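PDB 4PQG: glycosyltransferase Gtf1 from Streptococcus pneumoniae, which is a bacterial glycosyltransferase of the GT-B fold, with two Rossmann-like domains facing a cleft and an added antiparallel beta-sheet domain. Local coordinates for residues A[34-37]-A[42-45]; A[37-42]-A[496-501]; A[74-79]-A[213-218]; A[354-359]-A[472-477]. All blocks are in the same frame, centred on the assembly; numbering follows the deposited sequence.

Contact 1 of 4, residues A[34-37]-A[42-45]; sequences GVFR and SSKF
F36, near the end of helix 24-38, faces S43 at the start of strand 42-47, their CA atoms 6.7 Å apart, with no hydrogen bond between the two segments. One ring atom, CD2, and the CB stem of F36 make the contact. CD2 of F36 stands 3.5 Å from CB of S43, and CB of F36 lies 3.7 Å from S43 OG, so the serine touches the phenylalanine both at the ring and at its root. With OG set between the backbone N and the carbonyl carbon (chi1 69°), the short serine side chain is turned to lie against F36. Its hydroxyl also has a weak hydrogen bond with Q69. Two residues on, F45 reaches over from the same side of the strand and brings its CZ to 4.1 Å from F36 CD2; the rings meet obliquely by these single atoms. F36 is further enclosed by I11 and N13 of strand 10-15 and meets the W501 ring edge-to-face, while F45 meets the ring of F65. Everything that touches here is buried. The helix is packed on its own following strand, as in the beta-alpha-beta crossover formed by strand 10-15, helix 24-38 and strand 42-47 of a Rossmann-like domain.

Contact 2 of 4, residues A[37-42]-A[496-501]; sequences RKLNLS and EILEKW
L39 and L498 bring the end of helix 24-38 against the C-terminal helix 494-508, their CA atoms 7.1 Å apart. Helix 24-38 closes in a Schellman motif: N40, with positive phi, is the C-prime residue, its N bonding R37 O while L41 N bonds F36 O. This lets the chain turn into strand 42-47 of the N-terminal Rossmann-like domain, and L39, the first residue past helical geometry, points at the partner helix. From CB, its CG is anti to the carbonyl carbon (chi1 -69°) and sits 4.0 Å from CD2 of L498. Beyond the branch, CD1 divides its contacts between two turns, touching CB of W501 at 3.8 Å and the backbone O of L498 at the same distance, whereas CD2 lies 3.9 Å from that same L498 O. The two leucines slide past each other in opposite directions. K38 joins by its aliphatic part and crosses L498 at about a right angle, after which its chain bends at the last torsion and carries the ammonium away from the helix. W501 contributes its stem here; its ring turns inward to F36. No hydrogen bond links the two segments; the partly buried junction is mostly hydrocarbon packing. Its shortest approach belongs to the lysine: L498 CD2 lies 3.7 Å from K38 CB and 3.9 Å from K38 CD.

Contact 3 of 4, residues A[74-79]-A[213-218]; sequences YNHFTD and MKSLNL
H76 and S215 supply the hydrogen bond of this contact: NE2 of the imidazole donates to the serine OG over 2.7 Å, short but bent, with an N-H...O angle of 132°. The oxygen stays 6° out of the ring plane, so it is met at the ring edge, and it leans toward the CD2 side of NE2. H76 gets there because its CG is anti to the backbone N (chi1 177°), which sends the ring straight out from the short helix 73-76 to the last turn of helix 205-215. Helix 73-76 follows edge strand 70-72 and helix 205-215 precedes strand 223-226, so two elements beside the parallel sheet of the N-terminal Rossmann-like domain meet, with the antiparallel sheet domain between them in sequence.

Van der Waals contact is slight. CD2 of L216 comes to 4.3 Å from H76 NE2, oblique to the ring, and F212 meets the imidazole edge-to-face.

Polar bonds within segment 74-79 shape the turn behind H76. N75 O accepts from both the N and the OG1 of T78, each at 2.9 Å, the hydroxyl lying in the carbonyl plane on a lone pair.

S215 OG is also bonded to the backbone O of F212, consistent with a proton on NE2 and a link that probably runs from imidazole to hydroxyl to carbonyl.

Contact 4 of 4, residues A[354-359]-A[472-477]; sequences HKELPE and LYQENR
The Y473 ring has L472 CD2 over the centre of one face, 4.1 Å above the plane, while across the contact L357 reaches it obliquely. The methyl CD1 of L357 lies 3.8 Å from ring atom CD2 of Y473 and about 4.2 Å from its CB and CG, so the leucine touches the base of the aromatic side chain. The phenol end points elsewhere: Y473 OH is hydrogen-bonded to E403, and the ring also meets F329. The other flat groups are the carboxylate of E356 and the amide of Q474, their planes 52° apart. Both segments belong to the C-terminal Rossmann-like domain of the GT-B fold, where the loop between helix 343-353 and strand 361-365 sits beside the end of helix 458-474. That helix stops in a Schellman motif, with N476 as C-prime residue, its N bonded to Y473 O and R477 N to L472 O. Beyond CG the Q474 chain is extended, reaching across to E356. E356 crosses it at about a right angle: CG, anti to the backbone N, is 3.3 Å from Q474 NE2, and the chi2 bend (91°) swings OE2 to the same nitrogen, which donates a nearly straight (169°) but weak hydrogen bond of 3.4 Å.

Contacts 1 and 2 form one continuous packing region: their centres are 8 Å apart, they share R37 and S42, and V35 of contact 1 packs on I497, L498 and W501 of contact 2. The end of helix 24-38 is thereby set against its own sheet on one hand and the C-terminal helix on the other. The ligands lie apart, with bound NAG about 10 Å from the W501 side chain and about 12 Å from that of F45, and UDP about 14 Å from the F45 side chain. Contact 3 is separate, its centre 18 Å from that of contact 1. Contact 4 is remote, 57 Å centre to centre from contact 3, across the chain's centre in the other Rossmann-like domain.

Contact 1 of 4, residues A[34-37]-A[42-45]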
loop_
_atom_site.group_PDB
_atom_site.type_symbol
_atom_site.label_atom_id
_atom_site.label_comp_id
_atom_site.label_asym_id
_atom_site.label_seq_id
_atom_site.Cartn_x
_atom_site.Cartn_y
_atom_site.Cartn_z
ATOM N N GLY A 34 5.073 -7.119 -11.237
ATOM C CA GLY A 34 5.533 -6.784 -12.589
ATOM C C GLY A 34 6.789 -7.537 -12.968
ATOM O O GLY A 34 6.947 -7.959 -14.115
ATOM N N VAL A 35 7.684 -7.705 -12.001
ATOM C CA VAL A 35 8.923 -8.458 -12.196
ATOM C C VAL A 35 8.641 -9.950 -12.393
ATOM O O VAL A 35 9.198 -10.583 -13.298
ATOM C CB VAL A 35 9.895 -8.299 -11.008
ATOM C CG1 VAL A 35 11.013 -9.332 -11.093
ATOM C CG2 VAL A 35 10.469 -6.886 -10.956
ATOM N N PHE A 36 7.786 -10.512 -11.544
ATOM C CA PHE A 36 7.451 -11.926 -11.638
ATOM C C PHE A 36 6.757 -12.270 -12.954
ATOM O O PHE A 36 7.019 -13.332 -13.520
ATOM C CB PHE A 36 6.649 -12.390 -10.428
ATOM C CG PHE A 36 7.424 -12.349 -9.135
ATOM C CD1 PHE A 36 8.814 -12.431 -9.132
ATOM C CD2 PHE A 36 6.760 -12.258 -7.919
ATOM C CE1 PHE A 36 9.527 -12.411 -7.951
ATOM C CE2 PHE A 36 7.467 -12.252 -6.726
ATOM C CZ PHE A 36 8.854 -12.326 -6.737
ATOM N N ARG A 37 5.900 -11.374 -13.440
ATOM C CA ARG A 37 5.260 -11.546 -14.739
ATOM C C ARG A 37 6.296 -11.597 -15.860
ATOM O O ARG A 37 6.242 -12.474 -16.733
ATOM C CB ARG A 37 4.243 -10.434 -15.017
ATOM C CG ARG A 37 2.967 -10.547 -14.204
ATOM C CD ARG A 37 1.848 -9.675 -14.754
ATOM N NE ARG A 37 2.197 -8.258 -14.815
ATOM C CZ ARG A 37 1.937 -7.353 -13.870
ATOM N NH1 ARG A 37 1.307 -7.683 -12.747
ATOM N NH2 ARG A 37 2.321 -6.099 -14.061
ATOM N N SER A 42 5.444 -18.044 -11.551
ATOM C CA SER A 42 4.157 -18.157 -10.887
ATOM C C SER A 42 4.205 -17.420 -9.546
ATOM O O SER A 42 5.067 -17.689 -8.705
ATOM C CB SER A 42 3.786 -19.630 -10.687
ATOM O OG SER A 42 2.504 -19.758 -10.085
ATOM N N SER A 43 3.282 -16.484 -9.360
ATOM C CA SER A 43 3.221 -15.740 -8.103
ATOM C C SER A 43 1.806 -15.452 -7.633
ATOM O O SER A 43 0.879 -15.345 -8.434
ATOM C CB SER A 43 4.001 -14.429 -8.214
ATOM O OG SER A 43 3.344 -13.554 -9.093
ATOM N N LYS A 44 1.664 -15.324 -6.317
ATOM C CA LYS A 44 0.388 -14.987 -5.683
ATOM C C LYS A 44 0.631 -13.934 -4.617
ATOM O O LYS A 44 1.583 -14.037 -3.844
ATOM C CB LYS A 44 -0.263 -16.221 -5.041
ATOM C CG LYS A 44 -0.470 -17.388 -6.002
ATOM C CD LYS A 44 -1.552 -17.109 -7.029
ATOM C CE LYS A 44 -1.841 -18.390 -7.819
ATOM N NZ LYS A 44 -3.009 -18.216 -8.724
ATOM N N PHE A 45 -0.233 -12.925 -4.608
ATOM C CA PHE A 45 -0.215 -11.893 -3.588
ATOM C C PHE A 45 -1.441 -12.049 -2.697
ATOM O O PHE A 45 -2.580 -11.867 -3.121
ATOM C CB PHE A 45 -0.077 -10.508 -4.223
ATOM C CG PHE A 45 1.232 -10.333 -4.949
ATOM C CD1 PHE A 45 2.301 -9.699 -4.334
ATOM C CD2 PHE A 45 1.408 -10.853 -6.226
ATOM C CE1 PHE A 45 3.529 -9.557 -4.987
ATOM C CE2 PHE A 45 2.626 -10.732 -6.883
ATOM C CZ PHE A 45 3.690 -10.085 -6.265
#

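Contact 2 of 4, residues A[37-42]-A[496-501]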
loop_
_atom_site.group_PDB
_atom_site.type_symbol
_atom_site.label_atom_id
_atom_site.label_comp_id
_atom_site.label_asym_id
_atom_site.label_seq_id
_atom_site.Cartn_x
_atom_site.Cartn_y
_atom_site.Cartn_z
ATOM N N ARG A 37 5.900 -11.374 -13.440
ATOM C CA ARG A 37 5.260 -11.546 -14.739
ATOM C C ARG A 37 6.296 -11.597 -15.860
ATOM O O ARG A 37 6.242 -12.474 -16.733
ATOM C CB ARG A 37 4.243 -10.434 -15.017
ATOM C CG ARG A 37 2.967 -10.547 -14.204
ATOM C CD ARG A 37 1.848 -9.675 -14.754
ATOM N NE ARG A 37 2.197 -8.258 -14.815
ATOM C CZ ARG A 37 1.937 -7.353 -13.870
ATOM N NH1 ARG A 37 1.307 -7.683 -12.747
ATOM N NH2 ARG A 37 2.321 -6.099 -14.061
ATOM N N LYS A 38 7.243 -10.664 -15.818
ATOM C CA LYS A 38 8.290 -10.581 -16.829
ATOM C C LYS A 38 9.151 -11.821 -16.821
ATOM O O LYS A 38 9.527 -12.315 -17.881
ATOM C CB LYS A 38 9.168 -9.353 -16.598
ATOM C CG LYS A 38 8.650 -8.081 -17.235
ATOM C CD LYS A 38 9.457 -6.885 -16.738
ATOM C CE LYS A 38 9.230 -5.644 -17.581
ATOM N NZ LYS A 38 7.809 -5.223 -17.574
ATOM N N LEU A 39 9.472 -12.315 -15.625
ATOM C CA LEU A 39 10.275 -13.514 -15.486
ATOM C C LEU A 39 9.458 -14.787 -15.709
ATOM O O LEU A 39 9.937 -15.890 -15.431
ATOM C CB LEU A 39 10.962 -13.548 -14.118
ATOM C CG LEU A 39 12.067 -12.531 -13.841
ATOM C CD1 LEU A 39 12.465 -12.595 -12.376
ATOM C CD2 LEU A 39 13.283 -12.738 -14.749
ATOM N N ASN A 40 8.236 -14.633 -16.213
ATOM C CA ASN A 40 7.297 -15.753 -16.358
ATOM C C ASN A 40 7.295 -16.698 -15.163
ATOM O O ASN A 40 7.408 -17.913 -15.316
ATOM C CB ASN A 40 7.573 -16.536 -17.641
ATOM C CG ASN A 40 6.415 -16.485 -18.601
ATOM O OD1 ASN A 40 5.653 -17.449 -18.717
ATOM N ND2 ASN A 40 6.248 -15.348 -19.270
ATOM N N LEU A 41 7.184 -16.130 -13.968
ATOM C CA LEU A 41 7.213 -16.920 -12.745
ATOM C C LEU A 41 5.834 -16.912 -12.129
ATOM O O LEU A 41 5.134 -15.898 -12.181
ATOM C CB LEU A 41 8.237 -16.371 -11.751
ATOM C CG LEU A 41 9.717 -16.472 -12.129
ATOM C CD1 LEU A 41 10.574 -15.881 -11.021
ATOM C CD2 LEU A 41 10.140 -17.909 -12.424
ATOM N N SER A 42 5.444 -18.044 -11.551
ATOM C CA SER A 42 4.157 -18.157 -10.887
ATOM C C SER A 42 4.205 -17.420 -9.546
ATOM O O SER A 42 5.067 -17.689 -8.705
ATOM C CB SER A 42 3.786 -19.630 -10.687
ATOM O OG SER A 42 2.504 -19.758 -10.085
ATOM N N GLU A 496 18.214 -4.436 -14.930
ATOM C CA GLU A 496 19.069 -4.855 -13.807
ATOM C C GLU A 496 18.302 -5.652 -12.738
ATOM O O GLU A 496 18.796 -6.673 -12.238
ATOM C CB GLU A 496 19.745 -3.650 -13.130
ATOM C CG GLU A 496 20.631 -2.768 -14.002
ATOM C CD GLU A 496 20.880 -1.389 -13.384
ATOM O OE1 GLU A 496 21.800 -1.261 -12.533
ATOM O OE2 GLU A 496 20.150 -0.430 -13.746
ATOM N N ILE A 497 17.115 -5.172 -12.365
ATOM C CA ILE A 497 16.368 -5.773 -11.240
ATOM C C ILE A 497 15.909 -7.213 -11.515
ATOM O O ILE A 497 15.931 -8.053 -10.614
ATOM C CB ILE A 497 15.192 -4.882 -10.762
ATOM C CG1 ILE A 497 14.960 -5.032 -9.258
ATOM C CG2 ILE A 497 13.902 -5.211 -11.500
ATOM C CD1 ILE A 497 16.139 -4.637 -8.408
ATOM N N LEU A 498 15.516 -7.478 -12.763
ATOM C CA LEU A 498 15.119 -8.811 -13.224
ATOM C C LEU A 498 16.203 -9.840 -12.959
ATOM O O LEU A 498 15.913 -10.961 -12.530
ATOM C CB LEU A 498 14.793 -8.785 -14.719
ATOM C CG LEU A 498 13.567 -7.966 -15.124
ATOM C CD1 LEU A 498 13.536 -7.695 -16.622
ATOM C CD2 LEU A 498 12.286 -8.653 -14.674
ATOM N N GLU A 499 17.449 -9.443 -13.215
ATOM C CA GLU A 499 18.604 -10.299 -12.979
ATOM C C GLU A 499 18.817 -10.561 -11.502
ATOM O O GLU A 499 19.243 -11.651 -11.121
ATOM C CB GLU A 499 19.869 -9.689 -13.599
ATOM C CG GLU A 499 19.941 -9.848 -15.110
ATOM C CD GLU A 499 19.888 -11.307 -15.536
ATOM O OE1 GLU A 499 20.650 -12.129 -14.973
ATOM O OE2 GLU A 499 19.070 -11.636 -16.423
ATOM N N LYS A 500 18.528 -9.563 -10.669
ATOM C CA LYS A 500 18.658 -9.745 -9.226
ATOM C C LYS A 500 17.624 -10.756 -8.739
ATOM O O LYS A 500 17.936 -11.633 -7.933
ATOM C CB LYS A 500 18.521 -8.417 -8.474
ATOM C CG LYS A 500 19.572 -7.388 -8.859
ATOM C CD LYS A 500 19.576 -6.175 -7.937
ATOM C CE LYS A 500 20.381 -5.029 -8.533
ATOM N NZ LYS A 500 21.835 -5.348 -8.634
ATOM N N TRP A 501 16.400 -10.640 -9.247
ATOM C CA TRP A 501 15.317 -11.555 -8.870
ATOM C C TRP A 501 15.555 -12.935 -9.428
ATOM O O TRP A 501 15.543 -13.921 -8.682
ATOM C CB TRP A 501 13.951 -10.995 -9.276
ATOM C CG TRP A 501 13.421 -9.975 -8.279
ATOM C CD1 TRP A 501 13.284 -8.602 -8.454
ATOM C CD2 TRP A 501 12.950 -10.229 -6.910
ATOM N NE1 TRP A 501 12.775 -8.012 -7.330
ATOM C CE2 TRP A 501 12.559 -8.925 -6.363
ATOM C CE3 TRP A 501 12.822 -11.364 -6.111
ATOM C CZ2 TRP A 501 12.050 -8.787 -5.075
ATOM C CZ3 TRP A 501 12.316 -11.214 -4.810
ATOM C CH2 TRP A 501 11.943 -9.955 -4.306
#

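Contact 3 of 4, residues A[74-79]-A[213-218]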
loop_
_atom_site.group_PDB
_atom_site.type_symbol
_atom_site.label_atom_id
_atom_site.label_comp_id
_atom_site.label_asym_id
_atom_site.label_seq_id
_atom_site.Cartn_x
_atom_site.Cartn_y
_atom_site.Cartn_z
ATOM N N TYR A 74 -10.216 -14.747 2.692
ATOM C CA TYR A 74 -11.595 -15.177 3.000
ATOM C C TYR A 74 -12.299 -15.831 1.796
ATOM O O TYR A 74 -13.166 -16.678 1.949
ATOM C CB TYR A 74 -12.398 -14.002 3.582
ATOM C CG TYR A 74 -11.830 -13.541 4.911
ATOM C CD1 TYR A 74 -12.253 -14.129 6.104
ATOM C CD2 TYR A 74 -10.842 -12.537 4.969
ATOM C CE1 TYR A 74 -11.732 -13.727 7.326
ATOM C CE2 TYR A 74 -10.309 -12.123 6.178
ATOM C CZ TYR A 74 -10.749 -12.737 7.350
ATOM O OH TYR A 74 -10.234 -12.386 8.560
ATOM N N ASN A 75 -11.896 -15.422 0.603
ATOM C CA ASN A 75 -12.413 -15.950 -0.672
ATOM C C ASN A 75 -11.807 -17.315 -1.053
ATOM O O ASN A 75 -12.432 -18.108 -1.780
ATOM C CB ASN A 75 -12.088 -14.917 -1.778
ATOM C CG ASN A 75 -12.336 -15.448 -3.171
ATOM O OD1 ASN A 75 -11.396 -15.756 -3.899
ATOM N ND2 ASN A 75 -13.608 -15.597 -3.534
ATOM N N HIS A 76 -10.599 -17.574 -0.548
ATOM C CA HIS A 76 -9.750 -18.695 -0.970
ATOM C C HIS A 76 -10.362 -20.040 -0.724
ATOM O O HIS A 76 -10.162 -20.967 -1.516
ATOM C CB HIS A 76 -8.391 -18.633 -0.275
ATOM C CG HIS A 76 -7.477 -19.791 -0.604
ATOM N ND1 HIS A 76 -6.876 -19.923 -1.800
ATOM C CD2 HIS A 76 -7.066 -20.878 0.165
ATOM C CE1 HIS A 76 -6.120 -21.043 -1.800
ATOM N NE2 HIS A 76 -6.235 -21.621 -0.594
ATOM N N PHE A 77 -11.117 -20.147 0.365
ATOM C CA PHE A 77 -11.796 -21.375 0.721
ATOM C C PHE A 77 -13.059 -21.627 -0.104
ATOM O O PHE A 77 -13.734 -22.629 0.099
ATOM C CB PHE A 77 -12.158 -21.361 2.211
ATOM C CG PHE A 77 -10.976 -21.196 3.132
ATOM C CD1 PHE A 77 -10.258 -22.301 3.563
ATOM C CD2 PHE A 77 -10.607 -19.934 3.596
ATOM C CE1 PHE A 77 -9.175 -22.167 4.432
ATOM C CE2 PHE A 77 -9.524 -19.783 4.463
ATOM C CZ PHE A 77 -8.808 -20.904 4.887
ATOM N N THR A 78 -13.425 -20.700 -0.982
ATOM C CA THR A 78 -14.603 -20.868 -1.802
ATOM C C THR A 78 -14.181 -21.065 -3.257
ATOM O O THR A 78 -12.996 -20.964 -3.598
ATOM C CB THR A 78 -15.577 -19.656 -1.717
ATOM O OG1 THR A 78 -15.127 -18.603 -2.581
ATOM C CG2 THR A 78 -15.726 -19.138 -0.257
ATOM N N ASP A 79 -15.153 -21.306 -4.124
ATOM C CA ASP A 79 -14.851 -21.451 -5.545
ATOM C C ASP A 79 -15.205 -20.202 -6.354
ATOM O O ASP A 79 -15.181 -20.239 -7.583
ATOM C CB ASP A 79 -15.545 -22.697 -6.110
ATOM C CG ASP A 79 -17.056 -22.545 -6.216
ATOM O OD1 ASP A 79 -17.637 -21.469 -5.925
ATOM O OD2 ASP A 79 -17.695 -23.535 -6.601
ATOM N N MET A 213 -2.832 -21.524 5.180
ATOM C CA MET A 213 -1.450 -21.867 4.827
ATOM C C MET A 213 -1.307 -23.334 4.401
ATOM O O MET A 213 -0.680 -23.619 3.385
ATOM C CB MET A 213 -0.494 -21.539 5.965
ATOM C CG MET A 213 -0.319 -20.046 6.241
ATOM S SD MET A 213 0.420 -19.084 4.905
ATOM C CE MET A 213 2.119 -19.658 4.973
ATOM N N LYS A 214 -1.913 -24.244 5.159
ATOM C CA LYS A 214 -1.844 -25.685 4.866
ATOM C C LYS A 214 -2.520 -25.983 3.537
ATOM O O LYS A 214 -2.029 -26.806 2.762
ATOM C CB LYS A 214 -2.469 -26.512 6.000
ATOM C CG LYS A 214 -1.652 -26.452 7.276
ATOM C CD LYS A 214 -2.144 -27.429 8.324
ATOM C CE LYS A 214 -1.225 -27.408 9.532
ATOM N NZ LYS A 214 0.052 -28.133 9.292
ATOM N N SER A 215 -3.618 -25.275 3.261
ATOM C CA SER A 215 -4.335 -25.394 1.983
ATOM C C SER A 215 -3.504 -25.000 0.754
ATOM O O SER A 215 -3.911 -25.290 -0.367
ATOM C CB SER A 215 -5.671 -24.615 1.997
ATOM O OG SER A 215 -5.557 -23.309 1.438
ATOM N N LEU A 216 -2.375 -24.316 0.952
ATOM C CA LEU A 216 -1.484 -23.987 -0.174
ATOM C C LEU A 216 -0.667 -25.187 -0.643
ATOM O O LEU A 216 -0.165 -25.188 -1.772
ATOM C CB LEU A 216 -0.526 -22.828 0.161
ATOM C CG LEU A 216 -1.200 -21.517 0.579
ATOM C CD1 LEU A 216 -0.179 -20.503 1.086
ATOM C CD2 LEU A 216 -2.030 -20.945 -0.560
ATOM N N ASN A 217 -0.519 -26.181 0.228
ATOM C CA ASN A 217 0.245 -27.388 -0.074
ATOM C C ASN A 217 1.652 -26.989 -0.512
ATOM O O ASN A 217 2.097 -27.319 -1.618
ATOM C CB ASN A 217 -0.478 -28.247 -1.128
ATOM C CG ASN A 217 -1.707 -28.945 -0.565
ATOM O OD1 ASN A 217 -1.724 -29.341 0.598
ATOM N ND2 ASN A 217 -2.741 -29.099 -1.385
ATOM N N LEU A 218 2.325 -26.243 0.363
ATOM C CA LEU A 218 3.640 -25.678 0.057
ATOM C C LEU A 218 4.676 -26.774 -0.210
ATOM O O LEU A 218 4.759 -27.737 0.551
ATOM C CB LEU A 218 4.114 -24.786 1.209
ATOM C CG LEU A 218 3.356 -23.472 1.405
ATOM C CD1 LEU A 218 3.844 -22.761 2.660
ATOM C CD2 LEU A 218 3.493 -22.592 0.175
#

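Contact 4 of 4, residues A[354-359]-A[472-477]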
loop_
_atom_site.group_PDB
_atom_site.type_symbol
_atom_site.label_atom_id
_atom_site.label_comp_id
_atom_site.label_asym_id
_atom_site.label_seq_id
_atom_site.Cartn_x
_atom_site.Cartn_y
_atom_site.Cartn_z
ATOM N N HIS A 354 8.292 31.651 -2.421
ATOM C CA HIS A 354 7.389 32.353 -3.329
ATOM C C HIS A 354 7.531 33.864 -3.252
ATOM O O HIS A 354 7.159 34.576 -4.184
ATOM C CB HIS A 354 5.962 31.928 -3.021
ATOM C CG HIS A 354 4.925 32.558 -3.902
ATOM N ND1 HIS A 354 4.252 33.661 -3.544
ATOM C CD2 HIS A 354 4.445 32.193 -5.152
ATOM C CE1 HIS A 354 3.388 33.991 -4.519
ATOM N NE2 HIS A 354 3.507 33.091 -5.500
ATOM N N LYS A 355 8.057 34.358 -2.134
ATOM C CA LYS A 355 8.392 35.777 -1.992
ATOM C C LYS A 355 9.462 36.185 -3.006
ATOM O O LYS A 355 9.416 37.279 -3.548
ATOM C CB LYS A 355 8.883 36.085 -0.574
ATOM C CG LYS A 355 7.831 35.920 0.507
ATOM C CD LYS A 355 8.481 35.829 1.879
ATOM C CE LYS A 355 7.444 35.771 2.994
ATOM N NZ LYS A 355 8.088 35.735 4.344
ATOM N N GLU A 356 10.413 35.293 -3.251
ATOM C CA GLU A 356 11.534 35.549 -4.144
ATOM C C GLU A 356 11.217 35.118 -5.576
ATOM O O GLU A 356 11.711 35.728 -6.531
ATOM C CB GLU A 356 12.762 34.799 -3.636
ATOM C CG GLU A 356 14.097 35.315 -4.139
ATOM C CD GLU A 356 14.710 36.371 -3.232
ATOM O OE1 GLU A 356 13.960 37.079 -2.521
ATOM O OE2 GLU A 356 15.956 36.487 -3.224
ATOM N N LEU A 357 10.411 34.061 -5.721
ATOM C CA LEU A 357 10.030 33.536 -7.034
ATOM C C LEU A 357 8.515 33.441 -7.101
ATOM O O LEU A 357 7.948 32.379 -6.818
ATOM C CB LEU A 357 10.648 32.151 -7.291
ATOM C CG LEU A 357 12.113 31.848 -6.943
ATOM C CD1 LEU A 357 12.383 30.351 -6.977
ATOM C CD2 LEU A 357 13.088 32.579 -7.859
ATOM N N PRO A 358 7.844 34.550 -7.477
ATOM C CA PRO A 358 6.378 34.603 -7.433
ATOM C C PRO A 358 5.708 33.635 -8.405
ATOM O O PRO A 358 4.496 33.447 -8.346
ATOM C CB PRO A 358 6.066 36.058 -7.826
ATOM C CG PRO A 358 7.253 36.498 -8.614
ATOM C CD PRO A 358 8.424 35.817 -7.973
ATOM N N GLU A 359 6.495 33.027 -9.281
ATOM C CA GLU A 359 5.973 32.099 -10.279
ATOM C C GLU A 359 5.865 30.653 -9.740
ATOM O O GLU A 359 5.187 29.811 -10.332
ATOM C CB GLU A 359 6.868 32.146 -11.520
ATOM C CG GLU A 359 6.132 32.064 -12.850
ATOM C CD GLU A 359 5.188 33.235 -13.084
ATOM O OE1 GLU A 359 5.445 34.346 -12.565
ATOM O OE2 GLU A 359 4.178 33.045 -13.792
ATOM N N LEU A 472 18.511 26.866 -6.499
ATOM C CA LEU A 472 18.462 25.994 -7.686
ATOM C C LEU A 472 18.120 26.806 -8.928
ATOM O O LEU A 472 18.716 26.621 -9.991
ATOM C CB LEU A 472 17.433 24.864 -7.490
ATOM C CG LEU A 472 17.273 23.790 -8.574
ATOM C CD1 LEU A 472 16.777 22.501 -7.924
ATOM C CD2 LEU A 472 16.318 24.229 -9.683
ATOM N N TYR A 473 17.155 27.704 -8.779
ATOM C CA TYR A 473 16.727 28.529 -9.880
ATOM C C TYR A 473 17.696 29.688 -10.135
ATOM O O TYR A 473 18.069 29.948 -11.285
ATOM C CB TYR A 473 15.312 29.034 -9.632
ATOM C CG TYR A 473 14.261 27.981 -9.891
ATOM C CD1 TYR A 473 13.849 27.687 -11.191
ATOM C CD2 TYR A 473 13.672 27.277 -8.839
ATOM C CE1 TYR A 473 12.879 26.724 -11.439
ATOM C CE2 TYR A 473 12.705 26.313 -9.073
ATOM C CZ TYR A 473 12.310 26.034 -10.370
ATOM O OH TYR A 473 11.345 25.077 -10.604
ATOM N N GLN A 474 18.124 30.346 -9.060
ATOM C CA GLN A 474 18.956 31.544 -9.162
ATOM C C GLN A 474 20.361 31.233 -9.666
ATOM O O GLN A 474 20.945 32.048 -10.373
ATOM C CB GLN A 474 18.978 32.318 -7.832
ATOM C CG GLN A 474 17.627 32.950 -7.497
ATOM C CD GLN A 474 17.562 33.628 -6.130
ATOM O OE1 GLN A 474 18.284 33.271 -5.190
ATOM N NE2 GLN A 474 16.674 34.611 -6.014
ATOM N N GLU A 475 20.894 30.058 -9.321
ATOM C CA GLU A 475 22.179 29.606 -9.867
ATOM C C GLU A 475 22.027 28.766 -11.146
ATOM O O GLU A 475 22.992 28.146 -11.602
ATOM C CB GLU A 475 23.004 28.857 -8.811
ATOM C CG GLU A 475 23.200 29.638 -7.516
ATOM C CD GLU A 475 24.209 29.009 -6.576
ATOM O OE1 GLU A 475 24.505 27.804 -6.708
ATOM O OE2 GLU A 475 24.710 29.724 -5.681
ATOM N N ASN A 476 20.819 28.751 -11.715
ATOM C CA ASN A 476 20.555 28.093 -12.997
ATOM C C ASN A 476 20.952 26.624 -13.039
ATOM O O ASN A 476 21.567 26.176 -14.005
ATOM C CB ASN A 476 21.269 28.836 -14.132
ATOM C CG ASN A 476 20.314 29.586 -15.019
ATOM O OD1 ASN A 476 19.893 30.703 -14.694
ATOM N ND2 ASN A 476 19.959 28.978 -16.154
ATOM N N ARG A 477 20.611 25.877 -11.993
ATOM C CA ARG A 477 21.105 24.507 -11.858
ATOM C C ARG A 477 20.193 23.444 -12.491
ATOM O O ARG A 477 20.579 22.279 -12.588
ATOM C CB ARG A 477 21.408 24.170 -10.386
ATOM C CG ARG A 477 22.328 25.164 -9.668
ATOM C CD ARG A 477 23.805 24.926 -9.948
ATOM N NE ARG A 477 24.230 23.605 -9.498
ATOM C CZ ARG A 477 24.625 22.626 -10.308
ATOM N NH1 ARG A 477 24.697 22.823 -11.619
ATOM N NH2 ARG A 477 24.976 21.452 -9.809
#